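Local atomic coordinates of probable endonuclease 4 (Thermotoga maritima, PDB entry 4HNO), a protein that probably cleaves phosphodiester bonds at apurinic or apyrimidinic sites in DNA during repair, leaving a 3'-hydroxyl and a 5'-terminal sugar phosphate, with a cluster of bound metal ions. Residues N68-S73 and P259-T264. Numbering follows the deposited sequence. Where two conformers were deposited one is given.
Sequences NAFCHS and PWILET. With ZN (zinc ion), chain B; MN (manganese (II) ion), chain E.
F70 and P259 meet inside the TIM barrel, at the N-terminal end of strands 69-72 and 260-262. The two strands are not sheet neighbours; strands 7-10 and 31-34 lie between them in the wall. No hydrogen bond joins the segments directly. P259 CG lies at the edge of the F70 ring, near its plane, 4.0 Å from CZ. With CG anti to the carbonyl carbon (chi1 -54°), the F70 ring is directed into the barrel, toward P259. I261 CG1 approaches the same ring more loosely, obliquely, 4.4 Å from F70 CD1. N68 OD1 also touches P259, 3.8 Å from CG.

The C-terminal end is looser. The CA atoms of H72 and E263 are 11.0 Å apart, and E263 is partly exposed. The side chains still touch, H72 CD2 lying 3.8 Å from E263 OE2, but metals and water make the main link. H72 NE2 binds zinc, while E263 OE1 binds manganese at 2.1 Å. One water ligates both ions. E147 binds both as well; H112 completes the zinc site, and D181 and H218 the manganese site. H72 ND1 donates a nearly straight hydrogen bond (164°) to S73 O, in the ring plane; this bond and the zinc on NE2 together hold the ring's rotation. Q33 is the main polar partner of the E263 carboxylate. The water between zinc and manganese is probably polarised by both ions, consistent with metal-assisted phosphodiester hydrolysis.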
# COMPACT_ATOMS: atom_id res chain seq x y z
N ASN A 68 -2.21 7.59 9.38
CA ASN A 68 -2.33 6.14 9.43
C ASN A 68 -3.52 5.62 8.61
O ASN A 68 -3.88 4.45 8.77
CB ASN A 68 -2.51 5.65 10.87
CG ASN A 68 -1.35 6.02 11.80
OD1 ASN A 68 -0.33 6.64 11.43
ND2 ASN A 68 -1.52 5.63 13.05
N ALA A 69 -4.09 6.47 7.76
CA ALA A 69 -5.26 6.14 6.97
C ALA A 69 -4.91 6.27 5.50
O ALA A 69 -4.40 7.31 5.07
CB ALA A 69 -6.42 7.07 7.33
N PHE A 70 -5.18 5.22 4.73
CA PHE A 70 -4.72 5.14 3.36
C PHE A 70 -5.83 4.65 2.45
O PHE A 70 -6.62 3.79 2.85
CB PHE A 70 -3.55 4.11 3.26
CG PHE A 70 -2.43 4.38 4.21
CD1 PHE A 70 -2.45 3.88 5.50
CD2 PHE A 70 -1.34 5.16 3.82
CE1 PHE A 70 -1.42 4.11 6.37
CE2 PHE A 70 -0.30 5.40 4.69
CZ PHE A 70 -0.35 4.86 5.97
N CYS A 71 -5.84 5.11 1.21
CA CYS A 71 -6.63 4.48 0.18
C CYS A 71 -5.73 3.65 -0.73
O CYS A 71 -4.59 4.02 -0.98
CB CYS A 71 -7.40 5.47 -0.69
SG CYS A 71 -8.95 6.07 0.01
N HIS A 72 -6.25 2.54 -1.21
CA HIS A 72 -5.63 1.75 -2.28
C HIS A 72 -6.43 1.98 -3.55
O HIS A 72 -7.64 1.89 -3.55
CB HIS A 72 -5.63 0.26 -1.95
CG HIS A 72 -4.66 -0.57 -2.75
ND1 HIS A 72 -4.69 -0.68 -4.12
CD2 HIS A 72 -3.62 -1.33 -2.34
CE1 HIS A 72 -3.70 -1.48 -4.51
NE2 HIS A 72 -3.04 -1.90 -3.45
N SER A 73 -5.74 2.29 -4.64
CA SER A 73 -6.31 2.56 -5.93
C SER A 73 -6.90 1.29 -6.50
O SER A 73 -6.49 0.18 -6.14
CB SER A 73 -5.19 3.12 -6.81
OG SER A 73 -5.55 3.38 -8.14
N PRO A 259 3.30 2.57 9.65
CA PRO A 259 2.11 1.72 9.79
C PRO A 259 2.20 0.39 9.04
O PRO A 259 2.66 0.35 7.90
CB PRO A 259 0.97 2.59 9.23
CG PRO A 259 1.45 3.99 9.41
CD PRO A 259 2.95 3.91 9.16
N TRP A 260 1.74 -0.66 9.70
CA TRP A 260 1.68 -2.03 9.17
C TRP A 260 0.22 -2.33 8.85
O TRP A 260 -0.61 -2.37 9.75
CB TRP A 260 2.19 -3.04 10.20
CG TRP A 260 3.59 -2.82 10.66
CD1 TRP A 260 4.51 -1.99 10.11
CD2 TRP A 260 4.22 -3.43 11.80
NE1 TRP A 260 5.68 -2.05 10.83
CE2 TRP A 260 5.52 -2.92 11.87
CE3 TRP A 260 3.79 -4.35 12.76
CZ2 TRP A 260 6.41 -3.28 12.89
CZ3 TRP A 260 4.68 -4.72 13.76
CH2 TRP A 260 5.97 -4.18 13.81
N ILE A 261 -0.07 -2.55 7.58
CA ILE A 261 -1.42 -2.76 7.11
C ILE A 261 -1.52 -4.18 6.54
O ILE A 261 -0.88 -4.52 5.55
CB ILE A 261 -1.81 -1.74 6.03
CG1 ILE A 261 -1.81 -0.32 6.60
CG2 ILE A 261 -3.14 -2.11 5.39
CD1 ILE A 261 -2.83 -0.06 7.68
N LEU A 262 -2.34 -5.00 7.17
CA LEU A 262 -2.58 -6.37 6.74
C LEU A 262 -3.42 -6.41 5.48
O LEU A 262 -4.49 -5.80 5.42
CB LEU A 262 -3.32 -7.13 7.83
CG LEU A 262 -2.63 -7.26 9.17
CD1 LEU A 262 -3.65 -7.58 10.24
CD2 LEU A 262 -1.56 -8.32 9.11
N GLU A 263 -2.97 -7.20 4.50
CA GLU A 263 -3.77 -7.55 3.32
C GLU A 263 -3.83 -9.07 3.22
O GLU A 263 -3.81 -9.66 2.14
CB GLU A 263 -3.22 -6.95 2.03
CG GLU A 263 -2.95 -5.47 2.07
CD GLU A 263 -2.33 -5.01 0.79
OE1 GLU A 263 -1.24 -5.57 0.46
OE2 GLU A 263 -2.88 -4.13 0.11
N THR A 264 -3.90 -9.71 4.37
CA THR A 264 -3.83 -11.15 4.45
C THR A 264 -5.22 -11.72 4.17
O THR A 264 -6.22 -11.00 4.20
CB THR A 264 -3.32 -11.56 5.82
OG1 THR A 264 -4.13 -10.90 6.79
CG2 THR A 264 -1.88 -11.16 6.03
ZN ZN B . -1.43 -3.18 -3.54
MN MN E . 0.00 -4.78 -1.05
O HOH W 1 -1.47 -4.66 -2.33